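Local coordinates for protein L-asparagine oxygenase (Streptomyces coelicolor, PDB 2OG5) that catalyses the iron(II)- and 2-oxoglutarate-dependent 3-hydroxylation of L-asparagine, supplying hydroxyasparagine for assembly of the calcium-dependent lipopeptide antibiotic, at residues L133-F146 / W326-R338. Numbering follows the deposited sequence.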
loop_
_atom_site.group_PDB
_atom_site.type_symbol
_atom_site.label_atom_id
_atom_site.label_comp_id
_atom_site.label_asym_id
_atom_site.label_seq_id
_atom_site.Cartn_x
_atom_site.Cartn_y
_atom_site.Cartn_z
ATOM N N LEU A 133 4.647 4.350 -10.438
ATOM C CA LEU A 133 4.191 4.561 -9.073
ATOM C C LEU A 133 4.147 6.033 -8.695
ATOM O O LEU A 133 3.182 6.476 -8.077
ATOM C CB LEU A 133 5.065 3.789 -8.083
ATOM C CG LEU A 133 4.773 2.289 -8.016
ATOM C CD1 LEU A 133 5.948 1.566 -7.355
ATOM C CD2 LEU A 133 3.468 1.988 -7.258
ATOM N N LEU A 134 5.186 6.798 -9.027
ATOM C CA LEU A 134 5.224 8.179 -8.557
ATOM C C LEU A 134 4.253 9.060 -9.354
ATOM O O LEU A 134 3.669 10.005 -8.809
ATOM C CB LEU A 134 6.656 8.732 -8.532
ATOM C CG LEU A 134 7.577 8.058 -7.496
ATOM C CD1 LEU A 134 8.954 8.720 -7.433
ATOM C CD2 LEU A 134 6.959 8.035 -6.106
ATOM N N MET A 135 4.039 8.752 -10.632
ATOM C CA MET A 135 3.004 9.465 -11.405
ATOM C C MET A 135 1.636 9.231 -10.770
ATOM O O MET A 135 0.898 10.182 -10.500
ATOM C CB MET A 135 2.989 9.032 -12.877
ATOM C CG MET A 135 4.161 9.554 -13.677
ATOM S SD MET A 135 4.051 9.226 -15.458
ATOM C CE MET A 135 4.223 7.437 -15.504
ATOM N N THR A 136 1.307 7.979 -10.477
ATOM C CA THR A 136 0.001 7.665 -9.896
ATOM C C THR A 136 -0.158 8.298 -8.515
ATOM O O THR A 136 -1.232 8.798 -8.177
ATOM C CB THR A 136 -0.242 6.155 -9.801
ATOM O OG1 THR A 136 -0.002 5.562 -11.086
ATOM C CG2 THR A 136 -1.675 5.860 -9.361
ATOM N N ALA A 137 0.903 8.290 -7.714
ATOM C CA ALA A 137 0.856 8.919 -6.397
ATOM C C ALA A 137 0.511 10.397 -6.505
ATOM O O ALA A 137 -0.282 10.922 -5.726
ATOM C CB ALA A 137 2.194 8.746 -5.671
ATOM N N CYS A 138 1.113 11.070 -7.485
ATOM C CA CYS A 138 0.837 12.487 -7.700
ATOM C C CYS A 138 -0.573 12.761 -8.232
ATOM O O CYS A 138 -1.085 13.878 -8.093
ATOM C CB CYS A 138 1.885 13.098 -8.636
ATOM S SG CYS A 138 3.508 13.268 -7.920
ATOM N N GLY A 139 -1.189 11.775 -8.882
ATOM C CA GLY A 139 -2.580 11.862 -9.288
ATOM C C GLY A 139 -3.572 11.717 -8.152
ATOM O O GLY A 139 -4.620 12.384 -8.139
ATOM N N LEU A 140 -3.271 10.840 -7.193
ATOM C CA LEU A 140 -4.164 10.594 -6.058
ATOM C C LEU A 140 -3.941 11.555 -4.890
ATOM O O LEU A 140 -4.800 11.706 -4.024
ATOM C CB LEU A 140 -4.009 9.156 -5.562
ATOM C CG LEU A 140 -4.702 8.097 -6.403
ATOM C CD1 LEU A 140 -4.272 6.702 -5.953
ATOM C CD2 LEU A 140 -6.218 8.252 -6.319
ATOM N N GLY A 141 -2.766 12.174 -4.844
ATOM C CA GLY A 141 -2.388 13.038 -3.731
ATOM C C GLY A 141 -0.927 13.372 -3.936
ATOM O O GLY A 141 -0.591 14.047 -4.902
ATOM N N ASP A 142 -0.069 12.915 -3.027
ATOM C CA ASP A 142 1.386 12.988 -3.199
ATOM C C ASP A 142 2.005 11.743 -2.614
ATOM O O ASP A 142 1.449 11.133 -1.707
ATOM C CB ASP A 142 1.947 14.207 -2.473
ATOM C CG ASP A 142 1.546 15.502 -3.145
ATOM O OD1 ASP A 142 2.116 15.815 -4.215
ATOM O OD2 ASP A 142 0.646 16.198 -2.635
ATOM N N PRO A 143 3.176 11.348 -3.127
ATOM C CA PRO A 143 3.851 10.234 -2.493
ATOM C C PRO A 143 4.435 10.657 -1.157
ATOM O O PRO A 143 4.676 11.834 -0.931
ATOM C CB PRO A 143 4.963 9.895 -3.478
ATOM C CG PRO A 143 5.278 11.210 -4.125
ATOM C CD PRO A 143 3.952 11.920 -4.242
ATOM N N GLY A 144 4.669 9.680 -0.293
ATOM C CA GLY A 144 5.311 9.921 0.982
ATOM C C GLY A 144 5.961 8.664 1.514
ATOM O O GLY A 144 5.632 7.550 1.111
ATOM N N ALA A 145 6.903 8.849 2.427
ATOM C CA ALA A 145 7.543 7.725 3.107
ATOM C C ALA A 145 8.015 8.163 4.476
ATOM O O ALA A 145 7.963 9.340 4.801
ATOM C CB ALA A 145 8.682 7.159 2.293
ATOM N N PHE A 146 8.443 7.191 5.279
ATOM C CA PHE A 146 8.777 7.425 6.681
ATOM C C PHE A 146 10.241 7.107 6.882
ATOM O O PHE A 146 10.692 6.040 6.501
ATOM C CB PHE A 146 7.905 6.538 7.578
ATOM C CG PHE A 146 6.441 6.763 7.358
ATOM C CD1 PHE A 146 5.752 7.692 8.109
ATOM C CD2 PHE A 146 5.770 6.093 6.337
ATOM C CE1 PHE A 146 4.402 7.935 7.880
ATOM C CE2 PHE A 146 4.417 6.332 6.101
ATOM C CZ PHE A 146 3.741 7.254 6.870
ATOM N N TRP A 326 8.139 -10.097 -6.905
ATOM C CA TRP A 326 8.742 -8.769 -6.777
ATOM C C TRP A 326 7.651 -7.730 -6.994
ATOM O O TRP A 326 7.150 -7.591 -8.120
ATOM C CB TRP A 326 9.850 -8.579 -7.817
ATOM C CG TRP A 326 10.687 -7.333 -7.666
ATOM C CD1 TRP A 326 10.521 -6.315 -6.755
ATOM C CD2 TRP A 326 11.810 -6.956 -8.476
ATOM N NE1 TRP A 326 11.479 -5.360 -6.940
ATOM C CE2 TRP A 326 12.279 -5.719 -7.989
ATOM C CE3 TRP A 326 12.478 -7.554 -9.553
ATOM C CZ2 TRP A 326 13.379 -5.068 -8.539
ATOM C CZ3 TRP A 326 13.577 -6.894 -10.106
ATOM C CH2 TRP A 326 14.009 -5.664 -9.594
ATOM N N LEU A 327 7.266 -7.030 -5.929
ATOM C CA LEU A 327 6.400 -5.852 -6.051
ATOM C C LEU A 327 7.211 -4.626 -5.694
ATOM O O LEU A 327 8.195 -4.714 -4.964
ATOM C CB LEU A 327 5.188 -5.905 -5.114
ATOM C CG LEU A 327 4.467 -7.223 -4.915
ATOM C CD1 LEU A 327 3.318 -7.080 -3.915
ATOM C CD2 LEU A 327 3.958 -7.796 -6.238
ATOM N N GLN A 328 6.790 -3.475 -6.206
ATOM C CA GLN A 328 7.264 -2.196 -5.687
ATOM C C GLN A 328 6.080 -1.428 -5.101
ATOM O O GLN A 328 4.960 -1.490 -5.614
ATOM C CB GLN A 328 8.022 -1.408 -6.750
ATOM C CG GLN A 328 9.365 -2.078 -7.033
ATOM C CD GLN A 328 10.266 -1.331 -7.984
ATOM O OE1 GLN A 328 9.811 -0.708 -8.953
ATOM N NE2 GLN A 328 11.570 -1.423 -7.733
ATOM N N ARG A 329 6.347 -0.749 -3.990
ATOM C CA ARG A 329 5.323 -0.137 -3.183
ATOM C C ARG A 329 5.586 1.350 -3.006
ATOM O O ARG A 329 6.705 1.772 -2.721
ATOM C CB ARG A 329 5.290 -0.801 -1.807
ATOM C CG ARG A 329 4.161 -0.294 -0.924
ATOM C CD ARG A 329 4.164 -0.986 0.395
ATOM N NE ARG A 329 5.353 -0.650 1.159
ATOM C CZ ARG A 329 5.715 -1.254 2.282
ATOM N NH1 ARG A 329 4.993 -2.242 2.779
ATOM N NH2 ARG A 329 6.830 -0.876 2.893
ATOM N N THR A 330 4.520 2.137 -3.141
ATOM C CA THR A 330 4.541 3.555 -2.822
ATOM C C THR A 330 3.296 3.930 -2.030
ATOM O O THR A 330 2.192 3.475 -2.336
ATOM C CB THR A 330 4.618 4.400 -4.090
ATOM O OG1 THR A 330 5.880 4.154 -4.699
ATOM C CG2 THR A 330 4.476 5.886 -3.801
ATOM N N PHE A 331 3.510 4.731 -0.989
ATOM C CA PHE A 331 2.439 5.288 -0.167
ATOM C C PHE A 331 1.960 6.617 -0.720
ATOM O O PHE A 331 2.759 7.416 -1.231
ATOM C CB PHE A 331 2.925 5.521 1.255
ATOM C CG PHE A 331 3.467 4.291 1.944
ATOM C CD1 PHE A 331 2.836 3.069 1.828
ATOM C CD2 PHE A 331 4.612 4.373 2.727
ATOM C CE1 PHE A 331 3.321 1.953 2.476
ATOM C CE2 PHE A 331 5.113 3.256 3.377
ATOM C CZ PHE A 331 4.456 2.048 3.261
ATOM N N VAL A 332 0.656 6.866 -0.604
ATOM C CA VAL A 332 0.055 8.136 -0.989
ATOM C C VAL A 332 -0.578 8.825 0.206
ATOM O O VAL A 332 -1.295 8.193 0.987
ATOM C CB VAL A 332 -1.030 7.921 -2.045
ATOM C CG1 VAL A 332 -1.591 9.253 -2.527
ATOM C CG2 VAL A 332 -0.463 7.113 -3.215
ATOM N N LEU A 333 -0.293 10.120 0.324
ATOM C CA LEU A 333 -0.931 11.006 1.272
ATOM C C LEU A 333 -1.905 11.894 0.497
ATOM O O LEU A 333 -1.524 12.584 -0.447
ATOM C CB LEU A 333 0.114 11.836 2.029
ATOM C CG LEU A 333 1.056 10.988 2.898
ATOM C CD1 LEU A 333 2.271 11.811 3.380
ATOM C CD2 LEU A 333 0.327 10.377 4.079
ATOM N N THR A 334 -3.178 11.830 0.879
ATOM C CA THR A 334 -4.212 12.597 0.191
ATOM C C THR A 334 -4.117 14.094 0.446
ATOM O O THR A 334 -4.548 14.871 -0.392
ATOM C CB THR A 334 -5.602 12.111 0.584
ATOM O OG1 THR A 334 -5.648 11.885 2.000
ATOM C CG2 THR A 334 -5.911 10.815 -0.152
ATOM N N ASP A 335 -3.531 14.490 1.574
ATOM C CA ASP A 335 -3.316 15.901 1.882
ATOM C C ASP A 335 -1.939 16.059 2.524
ATOM O O ASP A 335 -1.802 16.073 3.747
ATOM C CB ASP A 335 -4.416 16.436 2.798
ATOM C CG ASP A 335 -4.355 17.950 2.976
ATOM O OD1 ASP A 335 -3.462 18.613 2.408
ATOM O OD2 ASP A 335 -5.214 18.481 3.706
ATOM N N LEU A 336 -0.922 16.171 1.676
ATOM C CA LEU A 336 0.462 16.250 2.143
ATOM C C LEU A 336 0.663 17.387 3.133
ATOM O O LEU A 336 1.473 17.286 4.056
ATOM C CB LEU A 336 1.384 16.440 0.940
ATOM C CG LEU A 336 2.890 16.395 1.192
ATOM C CD1 LEU A 336 3.312 15.011 1.639
ATOM C CD2 LEU A 336 3.644 16.836 -0.063
ATOM N N ARG A 337 -0.095 18.462 2.982
ATOM C CA ARG A 337 0.086 19.624 3.856
ATOM C C ARG A 337 -0.037 19.294 5.341
ATOM O O ARG A 337 0.641 19.896 6.188
ATOM C CB ARG A 337 -0.907 20.729 3.493
ATOM C CG ARG A 337 -0.744 22.036 4.259
ATOM C CD ARG A 337 0.629 22.618 4.045
ATOM N NE ARG A 337 0.832 23.811 4.856
ATOM C CZ ARG A 337 2.012 24.414 4.972
ATOM N NH1 ARG A 337 3.053 23.985 4.270
ATOM N NH2 ARG A 337 2.134 25.475 5.753
ATOM N N ARG A 338 -0.897 18.339 5.669
ATOM C CA ARG A 338 -1.185 18.044 7.068
ATOM C C ARG A 338 0.024 17.554 7.865
ATOM O O ARG A 338 0.032 17.689 9.082
ATOM C CB ARG A 338 -2.301 17.001 7.172
ATOM C CG ARG A 338 -3.636 17.456 6.650
ATOM C CD ARG A 338 -4.704 16.415 6.892
ATOM N NE ARG A 338 -4.795 16.110 8.312
ATOM C CZ ARG A 338 -4.657 14.899 8.855
ATOM N NH1 ARG A 338 -4.466 13.815 8.110
ATOM N NH2 ARG A 338 -4.739 14.774 10.180
HETATM O O HOH W 1 -1.428 15.434 -1.069
HETATM O O HOH W 2 6.297 5.269 -0.381
#
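Gln328 meets Leu133 where strand 326-333 of the jelly-roll core packs along helix 133-140, their axes 16° from parallel; after Gly141 the chain leaves the helix as strand 142-146, which crosses strand 326-333 at 115° and pairs with it antiparallel for a few residues. CD1 of Leu133 lies 3.7 Å from CB of Gln328. Arg329, an L-asparagine-binding residue, starts away from the helix, and its NH2 is hydrogen-bonded to Gln156 OE1. Thr330 OG1, hydrogen-bonded to Leu154 O, lies 3.5 Å from Leu133 CB, the side chains passing in opposite directions, while CG2, anti to the backbone N, reaches Leu134 CD2 and Pro143 CB. Phe331 CD2 comes to the edge of the Phe146 ring, 3.9 Å from Phe146 CE2, the planes about 60° apart; Phe331 CZ lies 3.4 Å above the Arg329 guanidinium plane, offset toward its rim. Val332 divides its methyls: CG2 touches Ala137 CB and CG1 packs on Leu140 CB. Leu333 N donates to Asp142 O (2.9 Å), and Leu333 O accepts from Asp142 N. Leu336 CB lies 3.7 Å from OD2 of Asp142, whose OD1 is salt-bridged to Arg73. A water accepts from Leu336 N and donates to Leu333 O and, at 2.7 Å, to Asp142 OD2.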